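Local coordinates for tail fiber protein (Acinetobacter phage AM24, PDB 5W5P) that probably recognises, and may depolymerise, the capsular polysaccharide of Acinetobacter baumannii as the trimeric tailspike of the phage, at residues 78-82 against 96-100; 349-355 against 385-391; 466-471 against 580-585. All coordinates share one frame; numbering follows the deposited sequence.

Interaction 1: 78-82 against 96-100; sequences SDTTS and TRWKR
The guanidinium of Arg97 has Thr80 O and Thr81 N over one face, with Thr80 O 3.4 Å above the plane and offset toward the rim, while Ser82 O meets its edge. Arg97 NE makes the main bond, 2.7 Å to Ser82 O, reaching a lone pair in the carbonyl plane; Arg97 NH2 adds a weak bond to the same oxygen. A bend at chi2 (84°) turns the Arg97 chain along the 78-82 loop, and its CD packs 3.4 Å from Asp79 O. Thr80 O also lies near Arg97 NH1, but the angle is too poor for a bond; NH1 donates to Gly95 O instead.

The second flat group, the Asp79 carboxylate, shapes the loop itself. Its OD1 accepts from Thr81 N at 3.0 Å and from Ser82 N at 2.9 Å, closing an Asx turn within a wider Asx motif. Asp79 OD2 offers its anti lone pair to Lys99 NZ in a 2.6 Å salt bridge, the two side chains crossing at about a right angle. Carboxylate and guanidinium planes are only 12° apart, yet OD1 lies well out of the guanidinium plane, so no N-H of Arg97 points at the Asp79 carboxylate and only their charges attract, while the Arg97 methylene groups pack on Asp79. Asp76 forms a second salt bridge with Lys99 NZ, which would help hold the ammonium in place.

This surface contact fastens the loop after strand 71-75 to strand 97-100 of a small antiparallel sheet. Strand 97-100 runs between 71-75 and 89-91; Ser82 touches Ile89, Arg97 touches Val91, and Lys99 packs on Tyr74.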
# COMPACT_ATOMS: atom_id res chain seq x y z
N SER A 78 50.82 -24.11 0.20
CA SER A 78 50.20 -25.38 0.56
C SER A 78 49.44 -26.02 -0.60
O SER A 78 49.14 -27.21 -0.54
CB SER A 78 49.25 -25.18 1.74
OG SER A 78 48.20 -24.29 1.42
N ASP A 79 49.13 -25.25 -1.65
CA ASP A 79 48.36 -25.75 -2.78
C ASP A 79 49.29 -26.09 -3.94
O ASP A 79 49.98 -25.22 -4.47
CB ASP A 79 47.32 -24.71 -3.23
CG ASP A 79 46.23 -25.32 -4.11
OD1 ASP A 79 46.51 -26.30 -4.83
OD2 ASP A 79 45.09 -24.80 -4.08
N THR A 80 49.30 -27.37 -4.32
CA THR A 80 50.08 -27.85 -5.45
C THR A 80 49.23 -28.56 -6.49
O THR A 80 49.77 -29.22 -7.38
CB THR A 80 51.19 -28.79 -4.96
OG1 THR A 80 50.64 -29.73 -4.03
CG2 THR A 80 52.30 -28.01 -4.29
N THR A 81 47.90 -28.46 -6.39
CA THR A 81 47.00 -29.22 -7.25
C THR A 81 45.92 -28.39 -7.92
O THR A 81 45.39 -28.83 -8.94
CB THR A 81 46.33 -30.35 -6.46
OG1 THR A 81 45.86 -29.85 -5.21
CG2 THR A 81 47.33 -31.48 -6.20
N SER A 82 45.57 -27.21 -7.39
CA SER A 82 44.48 -26.43 -7.96
C SER A 82 44.78 -26.03 -9.40
O SER A 82 45.92 -25.71 -9.75
CB SER A 82 44.24 -25.17 -7.12
OG SER A 82 43.62 -25.50 -5.88
N THR A 96 53.63 -22.61 -8.88
CA THR A 96 53.06 -21.84 -7.79
C THR A 96 51.60 -21.50 -8.07
O THR A 96 51.27 -20.97 -9.14
CB THR A 96 53.85 -20.55 -7.58
OG1 THR A 96 55.18 -20.86 -7.12
CG2 THR A 96 53.17 -19.66 -6.56
N ARG A 97 50.73 -21.82 -7.12
CA ARG A 97 49.32 -21.45 -7.20
C ARG A 97 49.15 -20.06 -6.60
O ARG A 97 49.19 -19.89 -5.38
CB ARG A 97 48.44 -22.48 -6.49
CG ARG A 97 47.87 -23.52 -7.43
CD ARG A 97 48.88 -24.64 -7.66
NE ARG A 97 48.43 -25.59 -8.68
CZ ARG A 97 49.24 -26.37 -9.38
NH1 ARG A 97 50.55 -26.33 -9.17
NH2 ARG A 97 48.74 -27.20 -10.28
N TRP A 98 48.97 -19.07 -7.48
CA TRP A 98 48.64 -17.72 -7.07
C TRP A 98 47.12 -17.58 -6.94
O TRP A 98 46.38 -17.93 -7.85
CB TRP A 98 49.18 -16.70 -8.08
CG TRP A 98 50.69 -16.66 -8.18
CD1 TRP A 98 51.47 -17.32 -9.08
CD2 TRP A 98 51.58 -15.92 -7.34
NE1 TRP A 98 52.80 -17.04 -8.85
CE2 TRP A 98 52.89 -16.18 -7.79
CE3 TRP A 98 51.40 -15.06 -6.25
CZ2 TRP A 98 54.01 -15.62 -7.19
CZ3 TRP A 98 52.52 -14.50 -5.66
CH2 TRP A 98 53.81 -14.78 -6.13
N LYS A 99 46.67 -17.07 -5.80
CA LYS A 99 45.25 -16.89 -5.53
C LYS A 99 44.95 -15.43 -5.24
O LYS A 99 45.65 -14.79 -4.44
CB LYS A 99 44.79 -17.78 -4.36
CG LYS A 99 45.23 -19.20 -4.53
CD LYS A 99 44.73 -20.14 -3.45
CE LYS A 99 44.66 -21.56 -4.00
NZ LYS A 99 44.67 -22.55 -2.89
N ARG A 100 43.92 -14.91 -5.89
CA ARG A 100 43.53 -13.52 -5.72
C ARG A 100 43.00 -13.30 -4.31
O ARG A 100 42.25 -14.12 -3.77
CB ARG A 100 42.47 -13.13 -6.76
CG ARG A 100 41.96 -11.71 -6.65
CD ARG A 100 40.77 -11.49 -7.59
NE ARG A 100 41.10 -11.74 -8.99
CZ ARG A 100 41.60 -10.82 -9.81
NH1 ARG A 100 41.82 -9.59 -9.37
NH2 ARG A 100 41.86 -11.13 -11.07

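Interaction 2: 349-355 against 385-391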
# COMPACT_ATOMS: atom_id res chain seq x y z
N LEU A 349 -6.39 -2.51 -28.03
CA LEU A 349 -7.19 -2.95 -26.89
C LEU A 349 -8.02 -1.82 -26.30
O LEU A 349 -9.06 -2.09 -25.68
CB LEU A 349 -6.29 -3.55 -25.81
CG LEU A 349 -5.44 -4.73 -26.29
CD1 LEU A 349 -4.62 -5.31 -25.15
CD2 LEU A 349 -6.32 -5.81 -26.93
N LYS A 350 -7.60 -0.57 -26.48
CA LYS A 350 -8.32 0.62 -26.01
C LYS A 350 -8.58 0.55 -24.51
O LYS A 350 -9.71 0.74 -24.04
CB LYS A 350 -9.61 0.82 -26.80
CG LYS A 350 -9.37 1.15 -28.26
CD LYS A 350 -10.68 1.37 -28.99
CE LYS A 350 -10.45 1.73 -30.45
NZ LYS A 350 -9.58 2.92 -30.59
N CYS A 351 -7.53 0.26 -23.76
CA CYS A 351 -7.61 0.22 -22.31
C CYS A 351 -6.20 0.29 -21.74
O CYS A 351 -5.22 -0.06 -22.41
CB CYS A 351 -8.33 -1.04 -21.82
SG CYS A 351 -7.43 -2.59 -22.05
N LEU A 352 -6.11 0.77 -20.50
CA LEU A 352 -4.84 0.75 -19.77
C LEU A 352 -4.61 -0.58 -19.09
O LEU A 352 -3.46 -1.02 -18.97
CB LEU A 352 -4.82 1.88 -18.74
CG LEU A 352 -4.29 3.21 -19.26
CD1 LEU A 352 -4.52 4.30 -18.23
CD2 LEU A 352 -2.80 3.09 -19.60
N ILE A 353 -5.68 -1.23 -18.63
CA ILE A 353 -5.59 -2.51 -17.95
C ILE A 353 -6.69 -3.41 -18.49
O ILE A 353 -7.84 -2.99 -18.62
CB ILE A 353 -5.71 -2.37 -16.42
CG1 ILE A 353 -4.50 -1.61 -15.86
CG2 ILE A 353 -5.84 -3.74 -15.76
CD1 ILE A 353 -4.66 -1.20 -14.42
N GLU A 354 -6.33 -4.65 -18.82
CA GLU A 354 -7.29 -5.68 -19.18
C GLU A 354 -7.27 -6.74 -18.09
O GLU A 354 -6.20 -7.20 -17.68
CB GLU A 354 -6.96 -6.28 -20.54
CG GLU A 354 -7.71 -7.57 -20.83
CD GLU A 354 -7.30 -8.20 -22.15
OE1 GLU A 354 -7.36 -7.50 -23.19
OE2 GLU A 354 -6.92 -9.39 -22.15
N LEU A 355 -8.46 -7.12 -17.62
CA LEU A 355 -8.63 -8.20 -16.66
C LEU A 355 -9.50 -9.28 -17.27
O LEU A 355 -10.10 -9.10 -18.34
CB LEU A 355 -9.25 -7.70 -15.35
CG LEU A 355 -8.57 -6.52 -14.64
CD1 LEU A 355 -9.35 -6.09 -13.40
CD2 LEU A 355 -7.10 -6.85 -14.30
N ASN A 385 -15.45 3.37 -27.16
CA ASN A 385 -14.98 2.01 -27.01
C ASN A 385 -13.81 1.90 -26.04
O ASN A 385 -13.25 0.81 -25.90
CB ASN A 385 -14.58 1.42 -28.36
CG ASN A 385 -15.79 0.99 -29.17
OD1 ASN A 385 -16.52 0.09 -28.77
ND2 ASN A 385 -16.01 1.63 -30.31
N TYR A 386 -13.44 2.98 -25.37
CA TYR A 386 -12.33 2.98 -24.43
C TYR A 386 -12.84 2.88 -22.99
O TYR A 386 -13.84 3.50 -22.63
CB TYR A 386 -11.47 4.24 -24.57
CG TYR A 386 -10.34 4.28 -23.56
CD1 TYR A 386 -9.10 3.73 -23.85
CD2 TYR A 386 -10.52 4.85 -22.30
CE1 TYR A 386 -8.08 3.74 -22.93
CE2 TYR A 386 -9.51 4.86 -21.37
CZ TYR A 386 -8.28 4.31 -21.69
OH TYR A 386 -7.27 4.32 -20.76
N ALA A 387 -12.13 2.11 -22.17
CA ALA A 387 -12.30 2.12 -20.73
C ALA A 387 -10.94 1.88 -20.09
O ALA A 387 -10.15 1.10 -20.61
CB ALA A 387 -13.30 1.05 -20.26
N ASP A 388 -10.68 2.56 -18.97
CA ASP A 388 -9.38 2.42 -18.32
C ASP A 388 -9.09 0.97 -17.96
O ASP A 388 -7.98 0.48 -18.15
CB ASP A 388 -9.29 3.31 -17.08
CG ASP A 388 -9.20 4.79 -17.43
OD1 ASP A 388 -8.37 5.16 -18.29
OD2 ASP A 388 -9.95 5.60 -16.83
N VAL A 389 -10.10 0.25 -17.44
CA VAL A 389 -9.96 -1.14 -17.02
C VAL A 389 -11.05 -1.94 -17.73
O VAL A 389 -12.24 -1.74 -17.46
CB VAL A 389 -10.08 -1.30 -15.50
CG1 VAL A 389 -9.86 -2.75 -15.08
CG2 VAL A 389 -9.10 -0.37 -14.78
N LYS A 390 -10.66 -2.85 -18.62
CA LYS A 390 -11.59 -3.62 -19.44
C LYS A 390 -11.69 -5.05 -18.95
O LYS A 390 -10.66 -5.72 -18.76
CB LYS A 390 -11.18 -3.60 -20.91
CG LYS A 390 -11.91 -2.57 -21.73
CD LYS A 390 -11.58 -2.69 -23.21
CE LYS A 390 -12.20 -1.53 -23.97
NZ LYS A 390 -11.71 -1.47 -25.36
N PHE A 391 -12.91 -5.53 -18.76
CA PHE A 391 -13.18 -6.89 -18.31
C PHE A 391 -14.67 -7.16 -18.43
O PHE A 391 -15.48 -6.25 -18.62
CB PHE A 391 -12.70 -7.11 -16.87
CG PHE A 391 -13.39 -6.24 -15.85
CD1 PHE A 391 -12.91 -4.97 -15.56
CD2 PHE A 391 -14.52 -6.69 -15.18
CE1 PHE A 391 -13.54 -4.17 -14.62
CE2 PHE A 391 -15.16 -5.89 -14.25
CZ PHE A 391 -14.67 -4.63 -13.97
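Lys390 lays its extended side chain across Cys351, its CG 3.9 Å from Cys351 CB, and carries its ammonium to the end of helix 346-349. There Lys390 NZ donates to Leu349 O at 2.7 Å, tilted 25° from the carbonyl plane, and to Asn385 O of its own segment at 2.8 Å. A weak bond to Lys350 O adds a third carbonyl, so the charge is gripped by backbone oxygens from both segments where the chain leaves the helix at Lys350, a residue with positive phi.

Earlier in the same segment, Tyr386 has CG anti to the backbone N (chi1 177°), which brings its CD1 to 3.1 Å from Lys350 O. The ring continues past Cys351 CA, and Tyr386 OH lies 3.5 Å from Leu352 CG. The same hydroxyl bonds Asp388 OD1 on the anti side, while Asp388 OD2 bonds Thr413. Beyond this point the strands pair in parallel: Asp388 O accepts from Ile353 N, Ile353 O from Lys390 N, and Lys390 O from Leu355 N, the last at 2.8 Å and 171°. Ile353 and Val389 lie side by side on one face, and Leu355 CD1 packs 3.8 Å from Val389 CG1.

The two strands belong to adjacent rungs of what is evidently a parallel beta-helix, the body characteristic of many phage tailspikes. Strand 353-354 pairs also with 321-328, whereas 389-390 is the outermost strand of its sheet within the chain. Phe369 of strand 365-375 packs against Leu355 and Val389, while Phe333 of strand 331-339 covers Ile353.

Interaction 3: 466-471 against 580-585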
# COMPACT_ATOMS: atom_id res chain seq x y z
N LEU A 466 -47.96 3.85 29.01
CA LEU A 466 -49.24 3.27 28.61
C LEU A 466 -50.35 4.04 29.30
O LEU A 466 -50.51 3.96 30.52
CB LEU A 466 -49.31 1.78 28.95
CG LEU A 466 -50.66 1.11 28.69
CD1 LEU A 466 -51.03 1.23 27.22
CD2 LEU A 466 -50.61 -0.35 29.12
N VAL A 467 -51.12 4.80 28.52
CA VAL A 467 -52.25 5.57 29.01
C VAL A 467 -53.43 5.32 28.08
O VAL A 467 -53.35 5.63 26.88
CB VAL A 467 -51.94 7.08 29.08
CG1 VAL A 467 -53.17 7.85 29.56
CG2 VAL A 467 -50.74 7.34 29.99
N GLY A 468 -54.51 4.75 28.62
CA GLY A 468 -55.73 4.51 27.87
C GLY A 468 -55.55 3.79 26.55
O GLY A 468 -56.10 4.21 25.53
N GLY A 469 -54.79 2.69 26.55
CA GLY A 469 -54.55 1.93 25.35
C GLY A 469 -53.55 2.54 24.39
O GLY A 469 -53.22 1.90 23.38
N VAL A 470 -53.05 3.74 24.66
CA VAL A 470 -52.03 4.39 23.84
C VAL A 470 -50.67 4.11 24.46
O VAL A 470 -50.41 4.49 25.61
CB VAL A 470 -52.29 5.90 23.72
CG1 VAL A 470 -51.22 6.54 22.85
CG2 VAL A 470 -53.67 6.15 23.14
N HIS A 471 -49.80 3.44 23.70
CA HIS A 471 -48.49 3.00 24.17
C HIS A 471 -47.41 3.73 23.39
O HIS A 471 -47.39 3.69 22.16
CB HIS A 471 -48.34 1.49 24.02
CG HIS A 471 -47.40 0.87 25.00
ND1 HIS A 471 -46.08 1.26 25.11
CD2 HIS A 471 -47.58 -0.10 25.93
CE1 HIS A 471 -45.49 0.55 26.06
NE2 HIS A 471 -46.38 -0.28 26.57
N LEU A 580 -43.36 8.92 19.79
CA LEU A 580 -44.27 8.25 18.87
C LEU A 580 -45.06 7.20 19.64
O LEU A 580 -44.50 6.43 20.42
CB LEU A 580 -43.50 7.61 17.71
CG LEU A 580 -42.83 8.59 16.75
CD1 LEU A 580 -41.39 8.87 17.18
CD2 LEU A 580 -42.87 8.06 15.32
N LYS A 581 -46.38 7.18 19.43
CA LYS A 581 -47.27 6.33 20.21
C LYS A 581 -48.28 5.64 19.31
O LYS A 581 -48.71 6.19 18.29
CB LYS A 581 -48.03 7.14 21.28
CG LYS A 581 -47.22 8.22 21.96
CD LYS A 581 -48.12 9.08 22.83
CE LYS A 581 -47.33 10.10 23.61
NZ LYS A 581 -48.21 10.79 24.59
N LEU A 582 -48.67 4.42 19.71
CA LEU A 582 -49.68 3.65 19.01
C LEU A 582 -50.83 3.33 19.96
O LEU A 582 -50.63 3.12 21.16
CB LEU A 582 -49.10 2.34 18.45
CG LEU A 582 -48.05 2.51 17.35
CD1 LEU A 582 -47.41 1.17 17.00
CD2 LEU A 582 -48.66 3.17 16.12
N SER A 583 -52.04 3.30 19.41
CA SER A 583 -53.25 3.06 20.17
C SER A 583 -53.69 1.60 20.04
O SER A 583 -53.06 0.79 19.37
CB SER A 583 -54.36 4.01 19.73
OG SER A 583 -54.61 3.90 18.34
N GLY A 584 -54.80 1.28 20.70
CA GLY A 584 -55.36 -0.06 20.66
C GLY A 584 -54.51 -1.12 21.33
O GLY A 584 -54.56 -2.29 20.93
N TYR A 585 -53.75 -0.75 22.36
CA TYR A 585 -52.84 -1.68 23.01
C TYR A 585 -53.53 -2.39 24.17
O TYR A 585 -54.11 -1.74 25.05
CB TYR A 585 -51.59 -0.96 23.50
CG TYR A 585 -50.63 -1.87 24.23
CD1 TYR A 585 -49.63 -2.56 23.53
CD2 TYR A 585 -50.72 -2.07 25.60
CE1 TYR A 585 -48.75 -3.40 24.18
CE2 TYR A 585 -49.85 -2.91 26.26
CZ TYR A 585 -48.86 -3.57 25.55
OH TYR A 585 -47.99 -4.40 26.20
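Lys581 CB lies 3.6 Å from Val470 CG1 where strand 577-582 runs antiparallel to a beta hairpin whose type I' turn spans Val467 to Val470. The aliphatic part of Lys581 thus packs on the hairpin, the two side chains meeting at a slant. The extended remainder of Lys581 leads away to a salt bridge with Glu572 on strand 569-574.

Leu582 forms the backbone pair with His471. His471 N donates to Leu582 O at 2.7 Å, and Leu582 N returns a bond to His471 O, making a hydrogen-bonded antiparallel pair with both side chains on the same face of the sheet. On that face Leu582 packs against Phe564 and Met500, while its carbonyl also receives a CA-H...O contact from Val470.

The strand ends at Leu582; in the loop that follows, Ser583 CB touches Val470 CG2 and the Ser583 hydroxyl bonds Val568 N. Gly584, with positive phi, redirects the chain around Gly469, whose carbonyl receives Tyr585 N at 2.9 Å, in the carbonyl plane and on a lone pair. This bond ties the 583-585 bend to the tip of the hairpin.

Tyr585 then projects alongside His471, and the edge of His471 meets the face of Tyr585, centroids 4.6 Å apart and planes at 62°. Both have CG anti to the backbone N (His471 chi1 -153°, Tyr585 chi1 178°), which lets them run side by side in the same direction. Ser462 bonds His471 NE2, probably limiting rotation of the imidazole. Phe564 makes another edge-to-face contact with Tyr585. Leu466 crosses the tyrosine at about a right angle, its CD1 3.7 Å from Tyr585 CD2, while His471 CD2 sits 3.5 Å above the centre of the tyrosine ring.

Overall arrangement
The three contacts follow one another along both the sequence and the long axis of the spike. Interaction 1 belongs to a small antiparallel sheet near the N-terminus, interaction 2 to the parallel beta-helix, and interaction 3 to an antiparallel sheet in the C-terminal region. Centres of interactions 1 and 2 are 63 Å apart, those of 2 and 3 are 61 Å apart, and those of 1 and 3 are 107 Å apart on opposite sides of the chain's centre. No sheet is shared and none of the contacts touch. Each contact holds together its own region, interaction 3 bridging 109 residues of sequence, consistent with an elongated tailspike built from successive domains.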